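Long-range contact in polysialic acid O-acetyltransferase (Escherichia coli, PDB 3JQY), which transfers acetyl groups from acetyl-CoA to the O7 or O9 hydroxyls of the polymeric sialic acid of the bacterial capsule: residues B[20-32]-B[40-52]. Numbering follows the deposited sequence. Where two conformers were deposited one is given.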
ATOM      1  N   THR B  20      20.426   7.470 -29.818  1.00 35.33           N
ATOM      2  CA  THR B  20      21.028   6.314 -29.163  1.00 30.50           C
ATOM      3  C   THR B  20      20.914   5.072 -30.046  1.00 30.36           C
ATOM      4  O   THR B  20      19.919   4.898 -30.748  1.00 26.19           O
ATOM      5  CB  THR B  20      20.339   6.022 -27.814  1.00 34.84           C
ATOM      6  OG1 THR B  20      20.385   7.191 -26.983  1.00 33.14           O
ATOM      7  CG2 THR B  20      21.022   4.863 -27.106  1.00 30.30           C
ATOM      8  N   GLN B  21      21.934   4.216 -30.019  1.00 24.96           N
ATOM      9  CA  GLN B  21      21.881   2.951 -30.755  1.00 22.71           C
ATOM     10  C   GLN B  21      22.098   1.771 -29.808  1.00 26.04           C
ATOM     11  O   GLN B  21      22.700   1.929 -28.746  1.00 25.85           O
ATOM     12  CB  GLN B  21      22.921   2.930 -31.887  1.00 30.05           C
ATOM     13  CG  GLN B  21      22.661   3.949 -32.999  1.00 29.85           C
ATOM     14  CD  GLN B  21      23.650   3.848 -34.150  1.00 38.05           C
ATOM     15  OE1 GLN B  21      24.782   3.389 -33.983  1.00 30.10           O
ATOM     16  NE2 GLN B  21      23.223   4.284 -35.333  1.00 41.85           N
ATOM     17  N   ASP B  22      21.597   0.594 -30.183  1.00 20.52           N
ATOM     18  CA  ASP B  22      21.878  -0.615 -29.410  1.00 22.55           C
ATOM     19  C   ASP B  22      23.241  -1.181 -29.822  1.00 19.41           C
ATOM     20  O   ASP B  22      23.953  -0.568 -30.617  1.00 24.42           O
ATOM     21  CB  ASP B  22      20.756  -1.657 -29.535  1.00 18.37           C
ATOM     22  CG  ASP B  22      20.710  -2.327 -30.901  1.00 24.50           C
ATOM     23  OD1 ASP B  22      21.592  -2.059 -31.739  1.00 21.25           O
ATOM     24  OD2 ASP B  22      19.792  -3.145 -31.128  1.00 19.42           O
ATOM     25  N   SER B  23      23.604  -2.344 -29.286  1.00 15.48           N
ATOM     26  CA  SER B  23      24.957  -2.872 -29.488  1.00 16.03           C
ATOM     27  C   SER B  23      25.229  -3.270 -30.937  1.00 20.77           C
ATOM     28  O   SER B  23      26.382  -3.372 -31.350  1.00 19.45           O
ATOM     29  CB  SER B  23      25.233  -4.044 -28.542  1.00 18.08           C
ATOM     30  OG  SER B  23      25.109  -3.627 -27.194  1.00 19.76           O
ATOM     31  N   ARG B  24      24.175  -3.507 -31.710  1.00 18.50           N
ATOM     32  CA  ARG B  24      24.373  -3.855 -33.113  1.00 17.99           C
ATOM     33  C   ARG B  24      24.155  -2.647 -34.015  1.00 21.64           C
ATOM     34  O   ARG B  24      23.960  -2.787 -35.224  1.00 27.79           O
ATOM     35  CB  ARG B  24      23.495  -5.039 -33.525  1.00 21.03           C
ATOM     36  CG  ARG B  24      22.023  -4.798 -33.329  1.00 32.51           C
ATOM     37  CD  ARG B  24      21.296  -6.077 -32.987  1.00 38.96           C
ATOM     38  NE  ARG B  24      19.890  -5.804 -32.714  1.00 38.92           N
ATOM     39  CZ  ARG B  24      18.920  -5.927 -33.611  1.00 28.77           C
ATOM     40  NH1 ARG B  24      19.198  -6.337 -34.841  1.00 29.90           N
ATOM     41  NH2 ARG B  24      17.669  -5.649 -33.274  1.00 23.27           N
ATOM     42  N   LEU B  25      24.194  -1.460 -33.413  1.00 20.21           N
ATOM     43  CA  LEU B  25      24.154  -0.210 -34.172  1.00 22.72           C
ATOM     44  C   LEU B  25      22.778   0.166 -34.721  1.00 28.55           C
ATOM     45  O   LEU B  25      22.677   0.932 -35.681  1.00 34.13           O
ATOM     46  CB  LEU B  25      25.179  -0.259 -35.308  1.00 23.84           C
ATOM     47  CG  LEU B  25      26.582   0.206 -34.922  1.00 24.58           C
ATOM     48  CD1 LEU B  25      26.853  -0.019 -33.449  1.00 25.02           C
ATOM     49  CD2 LEU B  25      27.637  -0.492 -35.773  1.00 32.72           C
ATOM     50  N   LYS B  26      21.725  -0.365 -34.104  1.00 25.16           N
ATOM     51  CA  LYS B  26      20.354  -0.035 -34.484  1.00 25.82           C
ATOM     52  C   LYS B  26      19.830   1.120 -33.632  1.00 29.42           C
ATOM     53  O   LYS B  26      19.906   1.079 -32.403  1.00 21.43           O
ATOM     54  CB  LYS B  26      19.440  -1.255 -34.318  1.00 22.85           C
ATOM     55  CG  LYS B  26      17.985  -0.990 -34.701  1.00 29.86           C
ATOM     56  CD  LYS B  26      17.085  -2.180 -34.385  1.00 29.73           C
ATOM     57  CE  LYS B  26      15.640  -1.893 -34.779  1.00 30.20           C
ATOM     58  NZ  LYS B  26      15.501  -1.686 -36.250  1.00 34.73           N
ATOM     59  N   THR B  27      19.302   2.153 -34.280  1.00 28.00           N
ATOM     60  CA  THR B  27      18.833   3.327 -33.550  1.00 26.45           C
ATOM     61  C   THR B  27      17.612   3.010 -32.677  1.00 21.27           C
ATOM     62  O   THR B  27      16.671   2.355 -33.128  1.00 23.80           O
ATOM     63  CB  THR B  27      18.502   4.490 -34.507  1.00 30.66           C
ATOM     64  OG1 THR B  27      17.529   4.057 -35.464  1.00 42.26           O
ATOM     65  CG2 THR B  27      19.751   4.939 -35.246  1.00 25.21           C
ATOM     66  N   GLN B  28      17.651   3.467 -31.428  1.00 22.74           N
ATOM     67  CA  GLN B  28      16.538   3.308 -30.492  1.00 23.34           C
ATOM     68  C   GLN B  28      16.242   4.640 -29.818  1.00 25.54           C
ATOM     69  O   GLN B  28      16.780   4.940 -28.749  1.00 24.12           O
ATOM     70  CB  GLN B  28      16.871   2.264 -29.421  1.00 22.43           C
ATOM     71  CG  GLN B  28      17.064   0.859 -29.957  1.00 21.60           C
ATOM     72  CD  GLN B  28      15.802   0.293 -30.586  1.00 22.09           C
ATOM     73  OE1 GLN B  28      15.855  -0.691 -31.330  1.00 25.05           O
ATOM     74  NE2 GLN B  28      14.660   0.909 -30.289  1.00 16.23           N
ATOM     75  N   ASP B  29      15.375   5.434 -30.431  1.00 24.37           N
ATOM     76  CA  ASP B  29      15.138   6.792 -29.954  1.00 31.87           C
ATOM     77  C   ASP B  29      14.453   6.864 -28.590  1.00 24.74           C
ATOM     78  O   ASP B  29      14.418   7.929 -27.971  1.00 27.85           O
ATOM     79  CB  ASP B  29      14.361   7.606 -30.995  1.00 40.48           C
ATOM     80  CG  ASP B  29      13.122   6.886 -31.498  1.00 46.09           C
ATOM     81  OD1 ASP B  29      12.516   6.114 -30.724  1.00 46.69           O
ATOM     82  OD2 ASP B  29      12.749   7.101 -32.673  1.00 59.49           O
ATOM     83  N   SER B  30      13.923   5.743 -28.112  1.00 22.69           N
ATOM     84  CA  SER B  30      13.207   5.748 -26.838  1.00 17.66           C
ATOM     85  C   SER B  30      14.103   5.386 -25.654  1.00 18.56           C
ATOM     86  O   SER B  30      13.689   5.508 -24.510  1.00 16.87           O
ATOM     87  CB  SER B  30      11.999   4.804 -26.873  1.00 19.26           C
ATOM     88  OG  SER B  30      12.372   3.474 -26.540  1.00 18.05           O
ATOM     89  N   PHE B  31      15.326   4.945 -25.933  1.00 14.64           N
ATOM     90  CA  PHE B  31      16.231   4.507 -24.874  1.00 20.48           C
ATOM     91  C   PHE B  31      17.419   5.437 -24.658  1.00 21.47           C
ATOM     92  O   PHE B  31      17.940   6.046 -25.597  1.00 22.21           O
ATOM     93  CB  PHE B  31      16.761   3.100 -25.165  1.00 20.02           C
ATOM     94  CG  PHE B  31      15.916   1.995 -24.592  1.00 17.19           C
ATOM     95  CD1 PHE B  31      16.257   1.400 -23.389  1.00 19.86           C
ATOM     96  CD2 PHE B  31      14.790   1.539 -25.268  1.00 18.29           C
ATOM     97  CE1 PHE B  31      15.491   0.378 -22.860  1.00 18.88           C
ATOM     98  CE2 PHE B  31      14.015   0.512 -24.744  1.00 16.15           C
ATOM     99  CZ  PHE B  31      14.365  -0.068 -23.537  1.00 16.12           C
ATOM    100  N   SER B  32      17.832   5.548 -23.403  1.00 19.16           N
ATOM    101  CA  SER B  32      19.140   6.084 -23.075  1.00 19.70           C
ATOM    102  C   SER B  32      19.938   4.919 -22.523  1.00 21.71           C
ATOM    103  O   SER B  32      19.411   4.109 -21.762  1.00 22.81           O
ATOM    104  CB  SER B  32      19.031   7.203 -22.045  1.00 26.15           C
ATOM    105  OG  SER B  32      18.563   6.709 -20.802  1.00 36.91           O
ATOM    106  N   ASN B  40      29.171  -5.895 -22.350  1.00 14.34           N
ATOM    107  CA  ASN B  40      27.713  -5.785 -22.261  1.00 14.35           C
ATOM    108  C   ASN B  40      27.036  -5.704 -23.624  1.00 16.61           C
ATOM    109  O   ASN B  40      27.592  -5.140 -24.567  1.00 15.34           O
ATOM    110  CB  ASN B  40      27.329  -4.573 -21.414  1.00 14.23           C
ATOM    111  CG  ASN B  40      27.823  -4.687 -19.988  1.00 15.29           C
ATOM    112  OD1 ASN B  40      28.447  -3.764 -19.459  1.00 18.44           O
ATOM    113  ND2 ASN B  40      27.556  -5.823 -19.361  1.00 13.27           N
ATOM    114  N   VAL B  41      25.825  -6.257 -23.720  1.00 13.67           N
ATOM    115  CA  VAL B  41      25.095  -6.281 -24.978  1.00 13.11           C
ATOM    116  C   VAL B  41      23.639  -5.875 -24.794  1.00 14.47           C
ATOM    117  O   VAL B  41      22.961  -6.374 -23.907  1.00 15.00           O
ATOM    118  CB  VAL B  41      25.148  -7.682 -25.611  1.00 18.14           C
ATOM    119  CG1 VAL B  41      24.253  -7.750 -26.823  1.00 18.46           C
ATOM    120  CG2 VAL B  41      26.590  -8.041 -25.973  1.00 14.78           C
ATOM    121  N   PHE B  42      23.175  -4.957 -25.635  1.00 12.19           N
ATOM    122  CA  PHE B  42      21.777  -4.561 -25.663  1.00 14.74           C
ATOM    123  C   PHE B  42      21.288  -4.816 -27.081  1.00 15.62           C
ATOM    124  O   PHE B  42      21.789  -4.211 -28.031  1.00 18.12           O
ATOM    125  CB  PHE B  42      21.655  -3.079 -25.282  1.00 12.44           C
ATOM    126  CG  PHE B  42      20.258  -2.516 -25.385  1.00 13.30           C
ATOM    127  CD1 PHE B  42      19.143  -3.314 -25.176  1.00 13.73           C
ATOM    128  CD2 PHE B  42      20.065  -1.175 -25.671  1.00 18.02           C
ATOM    129  CE1 PHE B  42      17.865  -2.780 -25.256  1.00 15.74           C
ATOM    130  CE2 PHE B  42      18.789  -0.640 -25.760  1.00 18.43           C
ATOM    131  CZ  PHE B  42      17.691  -1.441 -25.543  1.00 16.83           C
ATOM    132  N   VAL B  43      20.348  -5.746 -27.227  1.00 12.17           N
ATOM    133  CA  VAL B  43      19.747  -6.034 -28.524  1.00 13.67           C
ATOM    134  C   VAL B  43      18.290  -5.608 -28.467  1.00 16.64           C
ATOM    135  O   VAL B  43      17.525  -6.115 -27.646  1.00 16.07           O
ATOM    136  CB  VAL B  43      19.825  -7.530 -28.870  1.00 19.55           C
ATOM    137  CG1 VAL B  43      19.174  -7.796 -30.220  1.00 26.31           C
ATOM    138  CG2 VAL B  43      21.275  -8.000 -28.868  1.00 22.10           C
ATOM    139  N   CYS B  44      17.910  -4.668 -29.326  1.00 16.14           N
ATOM    140  CA  CYS B  44      16.577  -4.087 -29.249  1.00 16.48           C
ATOM    141  C   CYS B  44      15.886  -4.116 -30.604  1.00 15.12           C
ATOM    142  O   CYS B  44      16.423  -3.615 -31.590  1.00 15.99           O
ATOM    143  CB  CYS B  44      16.665  -2.649 -28.742  1.00 15.51           C
ATOM    144  SG  CYS B  44      15.084  -1.960 -28.207  1.00 18.62           S
ATOM    145  N   GLY B  45      14.695  -4.703 -30.641  1.00 15.23           N
ATOM    146  CA  GLY B  45      13.922  -4.786 -31.867  1.00 16.25           C
ATOM    147  C   GLY B  45      13.202  -3.496 -32.212  1.00 14.39           C
ATOM    148  O   GLY B  45      13.474  -2.436 -31.644  1.00 14.13           O
ATOM    149  N   ASP B  46      12.283  -3.583 -33.165  1.00 12.28           N
ATOM    150  CA  ASP B  46      11.482  -2.426 -33.541  1.00 11.70           C
ATOM    151  C   ASP B  46      10.319  -2.285 -32.572  1.00 13.91           C
ATOM    152  O   ASP B  46       9.353  -3.038 -32.640  1.00 14.90           O
ATOM    153  CB  ASP B  46      10.986  -2.581 -34.975  1.00 14.35           C
ATOM    154  CG  ASP B  46      12.115  -2.486 -35.982  1.00 16.84           C
ATOM    155  OD1 ASP B  46      12.898  -1.521 -35.892  1.00 24.37           O
ATOM    156  OD2 ASP B  46      12.224  -3.366 -36.857  1.00 17.67           O
ATOM    157  N   LEU B  47      10.424  -1.321 -31.666  1.00 13.84           N
ATOM    158  CA  LEU B  47       9.448  -1.180 -30.596  1.00 13.38           C
ATOM    159  C   LEU B  47       8.238  -0.391 -31.063  1.00 15.27           C
ATOM    160  O   LEU B  47       8.265   0.242 -32.115  1.00 18.44           O
ATOM    161  CB  LEU B  47      10.073  -0.481 -29.392  1.00 15.91           C
ATOM    162  CG  LEU B  47      11.365  -1.126 -28.883  1.00 17.60           C
ATOM    163  CD1 LEU B  47      11.869  -0.359 -27.671  1.00 19.16           C
ATOM    164  CD2 LEU B  47      11.147  -2.601 -28.563  1.00 12.68           C
ATOM    165  N   VAL B  48       7.174  -0.447 -30.272  1.00 13.24           N
ATOM    166  CA  VAL B  48       5.963   0.301 -30.580  0.62 13.21           C
ATOM    167  C   VAL B  48       5.543   1.180 -29.408  1.00 16.82           C
ATOM    168  O   VAL B  48       5.662   0.790 -28.245  1.00 14.33           O
ATOM    169  CB  VAL B  48       4.793  -0.628 -30.987  0.62 16.50           C
ATOM    170  CG1 VAL B  48       5.099  -1.322 -32.309  0.62 21.04           C
ATOM    171  CG2 VAL B  48       4.510  -1.647 -29.900  0.62 12.06           C
ATOM    172  N   ASN B  49       5.069   2.382 -29.728  1.00 17.58           N
ATOM    173  CA  ASN B  49       4.555   3.311 -28.724  1.00 17.61           C
ATOM    174  C   ASN B  49       5.435   3.457 -27.480  1.00 18.58           C
ATOM    175  O   ASN B  49       4.925   3.536 -26.362  1.00 16.90           O
ATOM    176  CB  ASN B  49       3.147   2.875 -28.310  1.00 17.42           C
ATOM    177  CG  ASN B  49       2.416   3.935 -27.509  1.00 26.95           C
ATOM    178  OD1 ASN B  49       2.536   5.131 -27.782  1.00 24.51           O
ATOM    179  ND2 ASN B  49       1.650   3.499 -26.518  1.00 24.54           N
ATOM    180  N   SER B  50       6.749   3.509 -27.681  1.00 15.59           N
ATOM    181  CA  SER B  50       7.706   3.499 -26.570  1.00 11.87           C
ATOM    182  C   SER B  50       8.327   4.862 -26.288  1.00 18.51           C
ATOM    183  O   SER B  50       8.517   5.663 -27.202  1.00 20.64           O
ATOM    184  CB  SER B  50       8.812   2.483 -26.852  1.00 11.58           C
ATOM    185  OG  SER B  50       8.289   1.166 -26.905  1.00 12.79           O
ATOM    186  N   LYS B  51       8.663   5.113 -25.024  1.00 16.24           N
ATOM    187  CA  LYS B  51       9.260   6.387 -24.635  1.00 13.90           C
ATOM    188  C   LYS B  51       9.927   6.332 -23.264  1.00 18.29           C
ATOM    189  O   LYS B  51       9.521   5.557 -22.395  1.00 16.40           O
ATOM    190  CB  LYS B  51       8.193   7.482 -24.621  1.00 17.03           C
ATOM    191  CG  LYS B  51       7.211   7.349 -23.480  1.00 19.17           C
ATOM    192  CD  LYS B  51       6.125   8.423 -23.548  1.00 27.06           C
ATOM    193  CE  LYS B  51       6.712   9.816 -23.432  1.00 34.45           C
ATOM    194  NZ  LYS B  51       5.648  10.862 -23.454  1.00 44.08           N
ATOM    195  N   GLU B  52      10.946   7.168 -23.086  1.00 16.45           N
ATOM    196  CA  GLU B  52      11.510   7.460 -21.770  1.00 16.36           C
ATOM    197  C   GLU B  52      12.068   6.226 -21.073  1.00 13.70           C
ATOM    198  O   GLU B  52      11.875   6.041 -19.869  1.00 15.82           O
ATOM    199  CB  GLU B  52      10.462   8.136 -20.880  1.00 20.90           C
ATOM    200  CG  GLU B  52       9.989   9.487 -21.398  1.00 26.70           C
ATOM    201  CD  GLU B  52      11.024  10.580 -21.210  1.00 37.93           C
ATOM    202  OE1 GLU B  52      12.043  10.329 -20.530  1.00 32.16           O
ATOM    203  OE2 GLU B  52      10.815  11.693 -21.740  1.00 37.88           O
TER
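Asp22 and Ser23 meet the backbone of strand 41-44 and bond to three of its backbone polar atoms. Ser23 holds Phe42 twice. Its OG accepts from Phe42 N at 2.8 Å, and its own N donates to Phe42 O at 2.9 Å, in the carbonyl plane. OG stands beside its own backbone N (chi1 -60°), which turns both groups to the same residue. Asp22 OD2 takes Cys44 N at 3.0 Å through its anti lone pair. Asp22 OD1 accepts from Arg24 N and Lys26 N, which come from opposite faces of the carboxylate; the first bond makes an Asx turn. Were this aspartate an alanine, Cys44 N would probably lose its acceptor, Arg24 its nearby carboxylate, and the turn the bonds to Arg24 N and Lys26 N. Arg24 NH2 donates to Cys44 O at 2.9 Å, from above the carbonyl plane, while its NE makes a weak bond, part of a salt bridge, to Asp22 OD2. Lys26 NZ forms a salt bridge with Asp46 OD1 at 2.6 Å. Deeper in, Phe42 points its edge at a face of Phe31; Phe42 CZ lies 3.8 Å above the plane of the Phe31 ring, over its centre. Leu47 CD1 lies 3.7 Å from Phe31 CE2, at the ring's edge. Ser30 OG hydrogen-bonds to Asn53 OD1 of strand 53-58. Residues 20-30 appear to cover the N-terminal end of the left-handed beta-helix of this hexapeptide-repeat acyltransferase.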